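Local coordinates for diol dehydratase (PDB 5I2G), which probably acts as a lyase of the glycyl-radical enzyme family, a B12-independent dehydratase of diols, at residues K758-A763 and V792-T797. Numbering follows the deposited sequence.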
loop_
_atom_site.group_PDB
_atom_site.type_symbol
_atom_site.label_atom_id
_atom_site.label_comp_id
_atom_site.label_asym_id
_atom_site.label_seq_id
_atom_site.Cartn_x
_atom_site.Cartn_y
_atom_site.Cartn_z
ATOM N N LYS A 758 10.604 -0.958 -46.906
ATOM C CA LYS A 758 9.533 -0.903 -47.897
ATOM C C LYS A 758 10.020 -1.378 -49.285
ATOM O O LYS A 758 10.916 -0.774 -49.871
ATOM C CB LYS A 758 8.943 0.516 -47.966
ATOM C CG LYS A 758 7.792 0.662 -48.984
ATOM C CD LYS A 758 7.045 1.994 -48.841
ATOM C CE LYS A 758 7.963 3.184 -49.097
ATOM N NZ LYS A 758 7.256 4.502 -49.157
ATOM N N MET A 759 9.439 -2.477 -49.777
ATOM C CA MET A 759 9.784 -3.053 -51.080
ATOM C C MET A 759 8.849 -2.546 -52.156
ATOM O O MET A 759 7.684 -2.246 -51.881
ATOM C CB MET A 759 9.700 -4.586 -51.064
ATOM C CG MET A 759 10.427 -5.288 -49.922
ATOM S SD MET A 759 12.174 -4.844 -49.783
ATOM C CE MET A 759 12.728 -5.139 -51.467
ATOM N N HIS A 760 9.332 -2.468 -53.389
ATOM C CA HIS A 760 8.401 -2.294 -54.491
ATOM C C HIS A 760 7.803 -3.673 -54.753
ATOM O O HIS A 760 8.484 -4.684 -54.568
ATOM C CB HIS A 760 9.080 -1.724 -55.735
ATOM C CG HIS A 760 8.114 -1.336 -56.810
ATOM N ND1 HIS A 760 7.531 -2.256 -57.653
ATOM C CD2 HIS A 760 7.607 -0.131 -57.159
ATOM C CE1 HIS A 760 6.709 -1.635 -58.480
ATOM N NE2 HIS A 760 6.738 -0.345 -58.200
ATOM N N PRO A 761 6.520 -3.728 -55.142
ATOM C CA PRO A 761 5.865 -5.033 -55.317
ATOM C C PRO A 761 6.540 -6.025 -56.297
ATOM O O PRO A 761 6.391 -7.245 -56.118
ATOM C CB PRO A 761 4.472 -4.641 -55.820
ATOM C CG PRO A 761 4.229 -3.304 -55.192
ATOM C CD PRO A 761 5.557 -2.614 -55.249
ATOM N N THR A 762 7.271 -5.531 -57.295
ATOM C CA THR A 762 7.886 -6.427 -58.278
ATOM C C THR A 762 9.103 -7.134 -57.703
ATOM O O THR A 762 9.611 -8.082 -58.300
ATOM C CB THR A 762 8.309 -5.688 -59.561
ATOM O OG1 THR A 762 9.275 -4.682 -59.235
ATOM C CG2 THR A 762 7.097 -5.053 -60.240
ATOM N N ALA A 763 9.561 -6.674 -56.542
ATOM C CA ALA A 763 10.686 -7.296 -55.847
ATOM C C ALA A 763 10.303 -8.661 -55.271
ATOM O O ALA A 763 11.167 -9.504 -55.017
ATOM C CB ALA A 763 11.193 -6.379 -54.742
ATOM N N VAL A 792 4.809 -3.480 -48.842
ATOM C CA VAL A 792 5.014 -3.850 -50.240
ATOM C C VAL A 792 3.972 -3.110 -51.043
ATOM O O VAL A 792 2.831 -3.540 -51.142
ATOM C CB VAL A 792 4.915 -5.371 -50.484
ATOM C CG1 VAL A 792 5.180 -5.677 -51.930
ATOM C CG2 VAL A 792 5.923 -6.109 -49.618
ATOM N N VAL A 793 4.371 -1.975 -51.598
ATOM C CA VAL A 793 3.409 -1.042 -52.143
ATOM C C VAL A 793 4.091 -0.102 -53.128
ATOM O O VAL A 793 5.274 0.219 -52.990
ATOM C CB VAL A 793 2.712 -0.241 -51.004
ATOM C CG1 VAL A 793 3.694 0.741 -50.342
ATOM C CG2 VAL A 793 1.444 0.475 -51.511
ATOM N N ASP A 794 3.339 0.305 -54.142
ATOM C CA ASP A 794 3.814 1.257 -55.135
ATOM C C ASP A 794 3.490 2.656 -54.637
ATOM O O ASP A 794 2.425 2.876 -54.047
ATOM C CB ASP A 794 3.158 0.985 -56.498
ATOM C CG ASP A 794 3.754 1.827 -57.620
ATOM O OD1 ASP A 794 3.296 2.977 -57.812
ATOM O OD2 ASP A 794 4.672 1.333 -58.316
ATOM N N ARG A 795 4.396 3.601 -54.865
ATOM C CA ARG A 795 4.222 4.953 -54.337
ATOM C C ARG A 795 2.970 5.653 -54.865
ATOM O O ARG A 795 2.312 6.405 -54.135
ATOM C CB ARG A 795 5.444 5.799 -54.653
ATOM C CG ARG A 795 5.339 7.233 -54.169
ATOM C CD ARG A 795 6.254 8.103 -54.998
ATOM N NE ARG A 795 6.208 9.503 -54.601
ATOM C CZ ARG A 795 6.826 9.991 -53.535
ATOM N NH1 ARG A 795 6.735 11.284 -53.260
ATOM N NH2 ARG A 795 7.528 9.184 -52.743
ATOM N N ALA A 796 2.647 5.395 -56.130
ATOM C CA ALA A 796 1.492 5.998 -56.790
ATOM C C ALA A 796 0.159 5.515 -56.193
ATOM O O ALA A 796 -0.834 6.245 -56.187
ATOM C CB ALA A 796 1.540 5.709 -58.294
ATOM N N THR A 797 0.141 4.280 -55.703
ATOM C CA THR A 797 -1.013 3.772 -54.975
ATOM C C THR A 797 -1.319 4.660 -53.764
ATOM O O THR A 797 -2.461 5.046 -53.544
ATOM C CB THR A 797 -0.789 2.315 -54.507
ATOM O OG1 THR A 797 -0.576 1.463 -55.643
ATOM C CG2 THR A 797 -1.983 1.805 -53.683
#
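The carboxylate of Asp-794 accepts two hydrogen bonds, one on each oxygen: OD2 accepts the N-H of His-760 NE2 (2.7 Å), while OD1 accepts from Ala-796 N at 3.0 Å, capping the helix that begins at Arg-795. Ring and carboxylate planes stand nearly perpendicular, 82° apart, and the short histidine bond is bent (136° at the hydrogen), meeting OD2 on its anti side. Aspartate suits this N-cap because its short arm reaches a backbone N-H two residues on; an asparagine here would probably leave either His-760 NE2 or Ala-796 N facing an NH2, without its acceptor. Histidine can donate at NE2 while ND1 takes a weak bond from Thr-762 N, which should limit the ring's turning. Pro-761, a compact apolar ring, lays CD against Val-793 C (3.6 Å), and its CA meets Val-792 CG1 at 3.5 Å. A weak Val-793 N to Met-759 O bond (3.3 Å) ends the parallel pairing. Lys-758 is long enough to pass CD by Val-793 CG1 and send NZ to Ile-833 O. The contact closes the ends of neighbouring parallel strands 756-759, outermost in this chain's five-stranded sheet, and 787-792, which the chain leaves through Val-793 and Asp-794 into helix 795-803.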